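PDB 1OJQ: ADP-ribosyltransferase from Staphylococcus aureus, which probably transfers a single ADP-ribose unit from bound NAD to a target protein, as a C3-type exoenzyme. Local coordinates for residues A117-L122 with R201-T206. Numbering follows the deposited sequence. Where two conformers were deposited one is given.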
loop_
_atom_site.group_PDB
_atom_site.type_symbol
_atom_site.label_atom_id
_atom_site.label_comp_id
_atom_site.label_asym_id
_atom_site.label_seq_id
_atom_site.Cartn_x
_atom_site.Cartn_y
_atom_site.Cartn_z
ATOM N N ALA A 117 21.271 8.553 12.233
ATOM C CA ALA A 117 21.668 9.598 11.281
ATOM C C ALA A 117 21.212 9.258 9.864
ATOM O O ALA A 117 20.785 10.115 9.088
ATOM C CB ALA A 117 23.173 9.815 11.344
ATOM N N LEU A 118 21.299 7.982 9.492
ATOM C CA LEU A 118 20.848 7.602 8.152
ATOM C C LEU A 118 19.339 7.751 8.035
ATOM O O LEU A 118 18.846 8.133 6.981
ATOM C CB LEU A 118 21.293 6.177 7.825
ATOM C CG LEU A 118 22.782 6.010 7.485
ATOM C CD1 LEU A 118 23.147 4.529 7.514
ATOM C CD2 LEU A 118 23.125 6.621 6.144
ATOM N N VAL A 119 18.602 7.457 9.122
ATOM C CA VAL A 119 17.135 7.627 9.037
ATOM C C VAL A 119 16.821 9.116 8.960
ATOM O O VAL A 119 15.885 9.532 8.283
ATOM C CB VAL A 119 16.400 6.978 10.218
ATOM C CG1 VAL A 119 14.895 7.195 10.139
ATOM C CG2 VAL A 119 16.726 5.495 10.257
ATOM N N SER A 120 17.640 9.908 9.660
ATOM C CA SER A 120 17.496 11.357 9.548
ATOM C C SER A 120 17.740 11.815 8.126
ATOM O O SER A 120 17.051 12.689 7.583
ATOM C CB SER A 120 18.446 12.055 10.522
ATOM O OG SER A 120 17.859 12.008 11.814
ATOM N N LYS A 121 18.739 11.218 7.473
ATOM C CA LYS A 121 18.981 11.549 6.065
ATOM C C LYS A 121 17.766 11.225 5.210
ATOM O O LYS A 121 17.331 11.976 4.324
ATOM C CB LYS A 121 20.214 10.772 5.558
ATOM C CG LYS A 121 20.608 11.125 4.137
ATOM C CD LYS A 121 21.983 10.597 3.746
ATOM C CE LYS A 121 22.415 11.192 2.413
ATOM N NZ LYS A 121 23.713 10.641 1.944
ATOM N N LEU A 122 17.178 10.049 5.460
ATOM C CA LEU A 122 16.003 9.617 4.702
ATOM C C LEU A 122 14.875 10.639 4.849
ATOM O O LEU A 122 14.224 11.027 3.880
ATOM C CB LEU A 122 15.524 8.244 5.165
ATOM C CG LEU A 122 16.122 6.995 4.516
ATOM C CD1 LEU A 122 15.560 5.757 5.212
ATOM C CD2 LEU A 122 15.848 6.922 3.017
ATOM N N ARG A 201 13.953 -0.605 15.433
ATOM C CA ARG A 201 14.115 -1.763 14.569
ATOM C C ARG A 201 13.159 -1.712 13.396
ATOM O O ARG A 201 13.096 -2.625 12.565
ATOM C CB ARG A 201 13.905 -3.051 15.373
ATOM C CG ARG A 201 14.898 -3.240 16.507
ATOM C CD ARG A 201 14.968 -4.711 16.926
ATOM N NE ARG A 201 16.228 -4.945 17.644
ATOM C CZ ARG A 201 16.393 -4.570 18.910
ATOM N NH1 ARG A 201 15.405 -3.976 19.569
ATOM N NH2 ARG A 201 17.555 -4.801 19.508
ATOM N N LYS A 202 12.415 -0.609 13.323
ATOM C CA LYS A 202 11.519 -0.435 12.189
ATOM C C LYS A 202 11.619 1.009 11.701
ATOM O O LYS A 202 11.723 1.936 12.507
ATOM C CB LYS A 202 10.087 -0.794 12.588
ATOM C CG LYS A 202 9.135 -1.004 11.425
ATOM C CD LYS A 202 7.858 -1.685 11.897
ATOM C CE LYS A 202 6.877 -0.685 12.486
ATOM N NZ LYS A 202 5.653 -1.345 13.041
ATOM N N ILE A 203 11.614 1.210 10.385
ATOM C CA ILE A 203 11.600 2.569 9.856
ATOM C C ILE A 203 10.184 2.926 9.415
ATOM O O ILE A 203 9.613 2.268 8.547
ATOM C CB ILE A 203 12.604 2.708 8.699
ATOM C CG1 ILE A 203 14.029 2.330 9.126
ATOM C CG2 ILE A 203 12.585 4.109 8.097
ATOM C CD1 ILE A 203 14.966 2.070 7.958
ATOM N N ILE A 204 9.601 3.984 9.995
ATOM C CA ILE A 204 8.226 4.327 9.634
ATOM C C ILE A 204 8.184 5.582 8.765
ATOM O O ILE A 204 8.637 6.672 9.142
ATOM C CB ILE A 204 7.376 4.495 10.906
ATOM C CG1 ILE A 204 7.404 3.257 11.825
ATOM C CG2 ILE A 204 5.937 4.873 10.558
ATOM C CD1 ILE A 204 6.413 3.326 12.964
ATOM N N ILE A 205 7.650 5.430 7.554
ATOM C CA ILE A 205 7.440 6.527 6.623
ATOM C C ILE A 205 5.958 6.890 6.669
ATOM O O ILE A 205 5.133 6.063 6.271
ATOM C CB ILE A 205 7.843 6.166 5.178
ATOM C CG1 ILE A 205 9.278 5.643 5.075
ATOM C CG2 ILE A 205 7.588 7.345 4.235
ATOM C CD1 ILE A 205 9.645 4.969 3.774
ATOM N N THR A 206 5.623 8.066 7.195
ATOM C CA THR A 206 4.226 8.478 7.323
ATOM C C THR A 206 3.877 9.392 6.163
ATOM O O THR A 206 4.656 10.299 5.865
ATOM C CB THR A 206 3.953 9.208 8.640
ATOM O OG1 THR A 206 4.282 8.336 9.739
ATOM C CG2 THR A 206 2.476 9.583 8.727
#
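V119 and I203 are the residues whose CA atoms come nearest, 7.5 Å apart, where a turn of helix 116-126 lies against the start of strand 203-209. Farther along, the CA atoms of L122 and I205 are 9.3 Å apart, so the contact is concentrated at the beginning of the strand. V119 and L122, three residues apart in the helix, both direct their side chains at the strand, and I203 meets them both. CG2 of V119 lies 4.3 Å from CG1 of I203, while CG1 of V119 comes to 4.4 Å from CG2 of I203. CD1 of L122 lies 4.5 Å from CG2 of I203. I203 can serve both partners because its branches diverge at CB: CG2, anti to the backbone N, faces L122 CD1 and V119 CG1, while CG1, at chi1 -57°, turns to V119 CG2. A beta-branched residue suits the strand here; compact V119 suits the closest CA approach, whereas L122 needs its longer side chain to reach I203. Strand alternation turns I204 to the other face of the sheet. Backbone hydrogen bonds join I203 to P151 and E153, while its side chain also packs on V194 and L106; L122 rests on L92 and F98. Charged K121 and K202 stay off this buried patch, in salt bridges with D102 and E153. The I203 side chain lies about 10 Å from those of L86 and R150, which bind NAD in the complex. With only hydrocarbon meeting, the helix is held to the central mixed sheet here by dispersion and exclusion of water, without directional bonds.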